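Local coordinates for DUF115 domain-containing protein (Magnetospirillum magneticum AMB-1, PDB 5MU5), which probably transfers sugars to flagellin, as a glycosyltransferase of the Maf family involved in the formation of bacterial flagella, at residues A[78-83]-A[230-235]; A[113-118]-A[207-212]; A[603-608]-A[620-625]. One frame throughout, in Å; residues are numbered along the deposited sequence.

How the interactions relate
Interactions 1 and 2 have their centres about 10 Å apart, and both lie at the edge strand 211-214 of the four-stranded parallel sheet of the N-terminal Maf domain. That strand is followed by helix 219-235 of the first, and 113-118 and 207-212 both fall between 78-83 and 230-235 in the chain. The two are coupled directly: I80 O and W209 N probably form a hydrogen bond. Interaction 3 comes later, in the C-terminal helical bundle, with its centre about 14 Å from that of interaction 2 and 19 Å from that of interaction 1. Y607 packs against A82, A83 and D208, so all three contacts meet where the N-terminal domain rests on the bundle.

Interaction 1 (A[78-83]-A[230-235]); sequences HRISAA and RDAQLI
The end of the I80 side chain presses on the methyl group of A232, and this is the tight half of the contact. CD1 of I80 comes to 3.6 Å from CB of A232, while CG1 of I80 follows at 4.0 Å from the same methyl, so the A232 methyl sits against both branches of the isoleucine, closest to the tip of the longer one. With CG1 anti to the carbonyl carbon (chi1 -63°), that longer branch extends toward helix 219-235. F228 and M229 on this helix, with L212 of the neighbouring strand, also touch I80, and both I80 and A232 are buried. Backbone hydrogen bonds from I80 to W209 and T210 fix the position from which the side chain reaches over.

The other half is looser. Q233 stretches out along the surface, extended beyond CG (chi2 178°), and its CG lies 3.8 Å from CB of A82. The amide end passes beside the loop backbone, with NE2 of Q233 3.8 Å from CA of A82. The carbonyl of S81 is close as well, yet at 4.0 Å from NE2 of Q233 its O forms no hydrogen bond with the amide. Q233 is exposed and A82 partly so, which places this edge of the contact toward solvent.

On the helix side, D231 makes a salt bridge to R196 of helix 188-202. With no hydrogen bond between 78-83 and 230-235, and a modest 170 Å² buried, the joint depends on dispersion and exclusion of water, around I80 and A232 and through the aliphatic part of Q233 on A82.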
# COMPACT_ATOMS: atom_id res chain seq x y z
N HIS A 78 -15.93 -8.91 19.54
CA HIS A 78 -15.98 -7.45 19.32
C HIS A 78 -14.57 -6.82 19.22
O HIS A 78 -14.35 -5.69 19.66
CB HIS A 78 -16.77 -6.83 20.48
CG HIS A 78 -18.02 -7.60 20.83
ND1 HIS A 78 -19.10 -7.69 19.97
CD2 HIS A 78 -18.33 -8.36 21.91
CE1 HIS A 78 -20.03 -8.45 20.52
NE2 HIS A 78 -19.59 -8.86 21.70
N ARG A 79 -13.64 -7.58 18.65
CA ARG A 79 -12.25 -7.22 18.55
C ARG A 79 -11.65 -7.74 17.25
O ARG A 79 -12.12 -8.74 16.71
CB ARG A 79 -11.47 -7.91 19.67
CG ARG A 79 -11.86 -7.51 21.08
CD ARG A 79 -11.20 -6.21 21.47
NE ARG A 79 -11.52 -5.86 22.84
CZ ARG A 79 -10.97 -4.86 23.50
NH1 ARG A 79 -10.03 -4.12 22.96
NH2 ARG A 79 -11.32 -4.60 24.74
N ILE A 80 -10.62 -7.06 16.77
CA ILE A 80 -9.77 -7.61 15.72
C ILE A 80 -8.84 -8.61 16.42
O ILE A 80 -8.30 -8.30 17.48
CB ILE A 80 -8.92 -6.50 15.05
CG1 ILE A 80 -9.81 -5.46 14.35
CG2 ILE A 80 -7.93 -7.08 14.06
CD1 ILE A 80 -10.73 -6.00 13.27
N SER A 81 -8.67 -9.80 15.85
CA SER A 81 -7.72 -10.81 16.32
C SER A 81 -6.80 -11.23 15.17
O SER A 81 -7.04 -12.25 14.52
CB SER A 81 -8.42 -12.05 16.85
OG SER A 81 -9.31 -11.69 17.90
N ALA A 82 -5.75 -10.43 14.95
CA ALA A 82 -4.78 -10.70 13.87
C ALA A 82 -3.52 -11.43 14.35
O ALA A 82 -2.64 -10.81 14.94
CB ALA A 82 -4.39 -9.39 13.18
N ALA A 83 -3.42 -12.74 14.08
CA ALA A 83 -2.20 -13.51 14.42
C ALA A 83 -1.02 -12.98 13.59
O ALA A 83 -1.23 -12.43 12.51
CB ALA A 83 -2.41 -15.00 14.19
N ARG A 230 -12.49 -7.66 7.99
CA ARG A 230 -11.78 -8.31 6.89
C ARG A 230 -10.59 -7.45 6.43
O ARG A 230 -9.51 -7.97 6.16
CB ARG A 230 -12.74 -8.60 5.73
CG ARG A 230 -13.78 -9.66 6.06
CD ARG A 230 -14.63 -10.06 4.86
NE ARG A 230 -15.09 -8.88 4.15
CZ ARG A 230 -16.25 -8.26 4.36
NH1 ARG A 230 -17.15 -8.72 5.23
NH2 ARG A 230 -16.53 -7.17 3.66
N ASP A 231 -10.79 -6.14 6.37
CA ASP A 231 -9.76 -5.17 5.93
C ASP A 231 -8.59 -4.96 6.90
O ASP A 231 -7.49 -4.58 6.48
CB ASP A 231 -10.37 -3.76 5.76
CG ASP A 231 -11.24 -3.59 4.51
OD1 ASP A 231 -11.24 -4.48 3.63
OD2 ASP A 231 -11.90 -2.52 4.42
N ALA A 232 -8.84 -5.15 8.20
CA ALA A 232 -7.89 -4.72 9.24
C ALA A 232 -6.50 -5.34 9.11
O ALA A 232 -5.52 -4.62 9.16
CB ALA A 232 -8.45 -4.99 10.63
N GLN A 233 -6.45 -6.64 8.92
CA GLN A 233 -5.19 -7.36 8.73
C GLN A 233 -4.31 -6.88 7.54
O GLN A 233 -3.09 -6.95 7.60
CB GLN A 233 -5.51 -8.84 8.54
CG GLN A 233 -6.12 -9.49 9.77
CD GLN A 233 -6.48 -10.95 9.54
OE1 GLN A 233 -6.82 -11.36 8.41
NE2 GLN A 233 -6.40 -11.74 10.59
N LEU A 234 -4.94 -6.38 6.48
CA LEU A 234 -4.20 -5.96 5.28
C LEU A 234 -3.63 -4.54 5.36
O LEU A 234 -2.74 -4.19 4.59
CB LEU A 234 -5.10 -6.05 4.05
CG LEU A 234 -5.51 -7.42 3.51
CD1 LEU A 234 -6.11 -8.31 4.59
CD2 LEU A 234 -6.51 -7.23 2.37
N ILE A 235 -4.15 -3.72 6.28
CA ILE A 235 -3.78 -2.30 6.32
C ILE A 235 -2.31 -2.07 6.62
O ILE A 235 -1.71 -1.17 6.04
CB ILE A 235 -4.62 -1.49 7.32
CG1 ILE A 235 -6.07 -1.44 6.87
CG2 ILE A 235 -4.10 -0.05 7.40
CD1 ILE A 235 -7.04 -0.89 7.89

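Interaction 2 (A[113-118]-A[207-212]); sequences LQHPEE and VDWTRL
The indole of W209 carries P116 on one face and the guanidinium of R79 on the other. CD of P116 stands 3.3 Å from the centroid of the six-membered ring of W209 and merely 6° off its normal, a close CH-pi contact. CG of P116 reaches toward the ring fusion, 3.5 Å from CD2 of W209, so the proline ring covers much of the indole. R79 makes a cation-pi interaction from the opposite side, over the five-membered ring. H115 adds a peripheral touch, its CB being 4.2 Å from CH2 of W209.

The indole nitrogen is used too. NE1 of W209 donates to O of E118 at 3.1 Å, with a bent N-H...O angle of 138°. The donor lies in the carbonyl plane of E118, but the acceptor sits tilted out of the plane of the indole. Together with the proline, this bond limits rotation of the buried tryptophan and satisfies its N-H.

Behind the ring, V207 to T210 form a type II beta turn in which W209 takes the third position with a positive phi. The O of V207 receives both T210 N and the T210 hydroxyl, and both donors come from the same face of its carbonyl plane. D208, second in the turn, pairs with K610 and R611, and R611 also bonds to the backbone of 113-118.

The arrangement is a proline-aromatic stack on a type II turn, here leading into strand 211-214, an edge strand of the parallel, Rossmann-like sheet of the N-terminal domain.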
# COMPACT_ATOMS: atom_id res chain seq x y z
N LEU A 113 -1.82 -16.95 25.97
CA LEU A 113 -3.22 -17.22 25.75
C LEU A 113 -3.57 -16.99 24.29
O LEU A 113 -2.91 -16.22 23.58
CB LEU A 113 -4.06 -16.27 26.58
CG LEU A 113 -3.88 -16.24 28.08
CD1 LEU A 113 -4.56 -14.99 28.60
CD2 LEU A 113 -4.44 -17.50 28.73
N GLN A 114 -4.64 -17.62 23.84
CA GLN A 114 -5.14 -17.40 22.49
C GLN A 114 -5.63 -15.95 22.38
O GLN A 114 -5.34 -15.27 21.43
CB GLN A 114 -6.29 -18.36 22.18
CG GLN A 114 -6.69 -18.36 20.70
CD GLN A 114 -8.07 -18.96 20.43
OE1 GLN A 114 -8.68 -19.61 21.28
NE2 GLN A 114 -8.57 -18.73 19.22
N HIS A 115 -6.38 -15.50 23.37
CA HIS A 115 -6.95 -14.16 23.37
C HIS A 115 -6.47 -13.43 24.60
O HIS A 115 -6.26 -14.06 25.64
CB HIS A 115 -8.50 -14.22 23.37
CG HIS A 115 -9.08 -14.90 22.17
ND1 HIS A 115 -8.73 -14.55 20.88
CD2 HIS A 115 -10.01 -15.89 22.06
CE1 HIS A 115 -9.40 -15.31 20.02
NE2 HIS A 115 -10.18 -16.13 20.72
N PRO A 116 -6.29 -12.11 24.51
CA PRO A 116 -5.91 -11.42 25.73
C PRO A 116 -6.98 -11.53 26.85
O PRO A 116 -8.18 -11.56 26.56
CB PRO A 116 -5.78 -9.96 25.28
CG PRO A 116 -5.56 -10.03 23.82
CD PRO A 116 -6.40 -11.19 23.38
N GLU A 117 -6.53 -11.60 28.09
CA GLU A 117 -7.44 -11.52 29.25
C GLU A 117 -7.61 -10.09 29.75
O GLU A 117 -8.33 -9.85 30.71
CB GLU A 117 -6.95 -12.41 30.39
CG GLU A 117 -7.56 -13.80 30.36
CD GLU A 117 -6.97 -14.73 31.42
OE1 GLU A 117 -6.22 -14.26 32.30
OE2 GLU A 117 -7.27 -15.94 31.36
N GLU A 118 -6.97 -9.14 29.08
CA GLU A 118 -7.01 -7.75 29.47
C GLU A 118 -7.71 -6.92 28.38
O GLU A 118 -7.65 -7.24 27.20
CB GLU A 118 -5.57 -7.25 29.70
CG GLU A 118 -4.63 -7.46 28.50
CD GLU A 118 -3.23 -6.87 28.68
OE1 GLU A 118 -2.83 -6.57 29.83
OE2 GLU A 118 -2.53 -6.70 27.64
N VAL A 207 -3.11 -3.17 14.74
CA VAL A 207 -4.56 -3.31 14.76
C VAL A 207 -5.02 -4.41 15.69
O VAL A 207 -6.20 -4.48 15.98
CB VAL A 207 -5.17 -3.59 13.37
CG1 VAL A 207 -5.06 -2.35 12.51
CG2 VAL A 207 -4.53 -4.81 12.70
N ASP A 208 -4.12 -5.27 16.15
CA ASP A 208 -4.53 -6.36 17.02
C ASP A 208 -5.31 -5.88 18.26
O ASP A 208 -4.87 -4.99 18.96
CB ASP A 208 -3.35 -7.22 17.45
CG ASP A 208 -3.77 -8.31 18.42
OD1 ASP A 208 -4.49 -9.23 18.01
OD2 ASP A 208 -3.39 -8.25 19.60
N TRP A 209 -6.46 -6.50 18.50
CA TRP A 209 -7.28 -6.26 19.68
C TRP A 209 -7.95 -4.90 19.66
O TRP A 209 -8.35 -4.37 20.70
CB TRP A 209 -6.49 -6.49 20.96
CG TRP A 209 -7.31 -7.00 22.14
CD1 TRP A 209 -7.43 -6.42 23.37
CD2 TRP A 209 -8.11 -8.19 22.18
NE1 TRP A 209 -8.26 -7.17 24.17
CE2 TRP A 209 -8.69 -8.27 23.45
CE3 TRP A 209 -8.38 -9.21 21.26
CZ2 TRP A 209 -9.51 -9.32 23.83
CZ3 TRP A 209 -9.22 -10.25 21.64
CH2 TRP A 209 -9.77 -10.29 22.90
N THR A 210 -8.09 -4.34 18.46
CA THR A 210 -8.87 -3.13 18.24
C THR A 210 -10.33 -3.40 18.68
O THR A 210 -10.95 -4.38 18.26
CB THR A 210 -8.84 -2.74 16.74
OG1 THR A 210 -7.50 -2.36 16.36
CG2 THR A 210 -9.80 -1.59 16.43
N ARG A 211 -10.85 -2.56 19.56
CA ARG A 211 -12.23 -2.63 19.98
C ARG A 211 -13.13 -2.10 18.87
O ARG A 211 -12.90 -1.02 18.33
CB ARG A 211 -12.43 -1.77 21.24
CG ARG A 211 -13.80 -1.91 21.90
CD ARG A 211 -13.96 -3.22 22.64
NE ARG A 211 -15.20 -3.26 23.42
CZ ARG A 211 -15.34 -2.79 24.67
NH1 ARG A 211 -14.32 -2.23 25.30
NH2 ARG A 211 -16.52 -2.88 25.27
N LEU A 212 -14.15 -2.89 18.54
CA LEU A 212 -15.17 -2.51 17.58
C LEU A 212 -16.49 -2.34 18.33
O LEU A 212 -16.79 -3.13 19.23
CB LEU A 212 -15.31 -3.60 16.55
CG LEU A 212 -14.02 -3.96 15.82
CD1 LEU A 212 -14.26 -5.18 14.96
CD2 LEU A 212 -13.55 -2.79 14.99

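Interaction 3 (A[603-608]-A[620-625]); sequences MCYDYY and EFWEII
I625 sets one methyl over the ring of Y605: its CG2 is 4.0 Å from the ring centroid, 23° off the normal, and offset toward the rim near CG. The two side chains cross at about a right angle, and CD1 of I625 lies alongside the root of the tyrosine, 3.8 Å from CB of Y605. Further along that ring, CE1 of Y605 approaches CH2 of W622 at 4.2 Å. One turn away, the F621 ring meets the opposite helix obliquely, with CE2 3.9 Å from CB of Y608; the Y608 ring itself leads away.

The next layer holds these groups in place. CG of Y605 sits between the backbone N and the carbonyl carbon (chi1 69°), a rotamer seldom adopted in helices, which places the ring face against I625. Within its own helix I625 is flanked by aromatic rings, its CG1 4.2 Å above the plane of F621 and its CD1 over a face of W622. F112 meets both Y608 and F621 edge-to-face, tying the two together from the side.

Farther out, L571 of helix 568-579 touches Y605 and W622, while helix 92-107 supplies F97 against Y605, L98 against Y608 and A105 against F621. The surface is buried and apolar, without a hydrogen bond between 603-608 and 620-625. The segment axes lie 11.2 Å apart and run antiparallel, a wide spacing that suits the large aromatic side chains. This is the packing of a helical hairpin, made by helices 589-609 and 618-646 in the helical bundle domain of Maf.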
# COMPACT_ATOMS: atom_id res chain seq x y z
N MET A 603 4.76 -5.26 15.65
CA MET A 603 3.52 -5.96 15.50
C MET A 603 3.57 -7.30 16.22
O MET A 603 2.59 -7.69 16.89
CB MET A 603 3.25 -6.22 14.03
CG MET A 603 1.87 -6.79 13.80
SD MET A 603 1.85 -7.71 12.27
CE MET A 603 2.64 -9.19 12.90
N CYS A 604 4.71 -8.00 16.06
CA CYS A 604 4.96 -9.29 16.71
C CYS A 604 4.97 -9.18 18.22
O CYS A 604 4.20 -9.86 18.89
CB CYS A 604 6.29 -9.91 16.22
SG CYS A 604 6.22 -10.40 14.47
N TYR A 605 5.78 -8.30 18.78
CA TYR A 605 5.77 -8.22 20.23
C TYR A 605 4.44 -7.70 20.79
O TYR A 605 4.01 -8.13 21.84
CB TYR A 605 6.99 -7.47 20.78
CG TYR A 605 7.10 -5.99 20.54
CD1 TYR A 605 6.27 -5.07 21.19
CD2 TYR A 605 8.12 -5.50 19.73
CE1 TYR A 605 6.42 -3.71 20.99
CE2 TYR A 605 8.29 -4.15 19.54
CZ TYR A 605 7.43 -3.26 20.17
OH TYR A 605 7.57 -1.90 19.98
N ASP A 606 3.78 -6.81 20.07
CA ASP A 606 2.53 -6.24 20.55
C ASP A 606 1.46 -7.33 20.68
O ASP A 606 0.67 -7.33 21.63
CB ASP A 606 2.05 -5.13 19.61
CG ASP A 606 0.66 -4.66 19.97
OD1 ASP A 606 0.50 -3.91 20.97
OD2 ASP A 606 -0.30 -5.06 19.24
N TYR A 607 1.45 -8.24 19.72
CA TYR A 607 0.51 -9.34 19.73
C TYR A 607 0.75 -10.20 20.97
O TYR A 607 -0.19 -10.53 21.71
CB TYR A 607 0.64 -10.18 18.45
CG TYR A 607 -0.32 -11.34 18.42
CD1 TYR A 607 -1.60 -11.20 17.91
CD2 TYR A 607 0.05 -12.57 18.95
CE1 TYR A 607 -2.49 -12.27 17.90
CE2 TYR A 607 -0.82 -13.64 18.95
CZ TYR A 607 -2.09 -13.49 18.42
OH TYR A 607 -2.96 -14.56 18.44
N TYR A 608 2.00 -10.57 21.22
CA TYR A 608 2.29 -11.51 22.30
C TYR A 608 2.26 -10.92 23.72
O TYR A 608 1.85 -11.62 24.65
CB TYR A 608 3.56 -12.31 22.01
CG TYR A 608 3.37 -13.28 20.86
CD1 TYR A 608 2.61 -14.43 21.03
CD2 TYR A 608 3.94 -13.06 19.60
CE1 TYR A 608 2.43 -15.33 19.99
CE2 TYR A 608 3.76 -13.94 18.56
CZ TYR A 608 3.00 -15.08 18.76
OH TYR A 608 2.79 -15.98 17.75
N GLU A 620 8.47 -9.13 32.94
CA GLU A 620 9.59 -9.96 32.53
C GLU A 620 9.60 -10.10 31.03
O GLU A 620 10.65 -10.08 30.41
CB GLU A 620 9.53 -11.35 33.15
CG GLU A 620 9.65 -11.39 34.66
CD GLU A 620 9.41 -12.79 35.24
OE1 GLU A 620 9.73 -13.79 34.57
OE2 GLU A 620 8.92 -12.89 36.38
N PHE A 621 8.42 -10.24 30.43
CA PHE A 621 8.34 -10.37 28.98
C PHE A 621 8.67 -9.06 28.31
O PHE A 621 9.30 -9.04 27.27
CB PHE A 621 6.98 -10.86 28.54
CG PHE A 621 6.92 -11.26 27.09
CD1 PHE A 621 7.86 -12.12 26.56
CD2 PHE A 621 5.92 -10.80 26.27
CE1 PHE A 621 7.80 -12.50 25.22
CE2 PHE A 621 5.85 -11.17 24.94
CZ PHE A 621 6.80 -12.01 24.41
N TRP A 622 8.22 -7.95 28.91
CA TRP A 622 8.61 -6.64 28.44
C TRP A 622 10.14 -6.48 28.43
O TRP A 622 10.70 -5.92 27.51
CB TRP A 622 7.96 -5.53 29.27
CG TRP A 622 6.70 -4.99 28.67
CD1 TRP A 622 5.46 -5.01 29.22
CD2 TRP A 622 6.56 -4.37 27.38
NE1 TRP A 622 4.55 -4.43 28.36
CE2 TRP A 622 5.20 -4.01 27.24
CE3 TRP A 622 7.46 -4.04 26.36
CZ2 TRP A 622 4.71 -3.37 26.11
CZ3 TRP A 622 6.98 -3.40 25.24
CH2 TRP A 622 5.61 -3.08 25.11
N GLU A 623 10.82 -6.95 29.47
CA GLU A 623 12.28 -6.87 29.51
C GLU A 623 12.90 -7.72 28.38
O GLU A 623 13.83 -7.29 27.69
CB GLU A 623 12.81 -7.25 30.90
CG GLU A 623 14.31 -7.53 30.99
CD GLU A 623 15.20 -6.45 30.37
OE1 GLU A 623 14.82 -5.26 30.36
OE2 GLU A 623 16.29 -6.80 29.88
N ILE A 624 12.37 -8.92 28.17
CA ILE A 624 12.78 -9.76 27.04
C ILE A 624 12.65 -9.04 25.71
O ILE A 624 13.54 -9.10 24.85
CB ILE A 624 11.98 -11.06 27.01
CG1 ILE A 624 12.48 -11.98 28.14
CG2 ILE A 624 12.12 -11.77 25.67
CD1 ILE A 624 11.64 -13.21 28.38
N ILE A 625 11.51 -8.39 25.51
CA ILE A 625 11.24 -7.66 24.28
C ILE A 625 12.25 -6.52 24.09
O ILE A 625 12.75 -6.30 22.98
CB ILE A 625 9.82 -7.09 24.30
CG1 ILE A 625 8.83 -8.22 24.11
CG2 ILE A 625 9.61 -6.06 23.20
CD1 ILE A 625 7.44 -7.84 24.52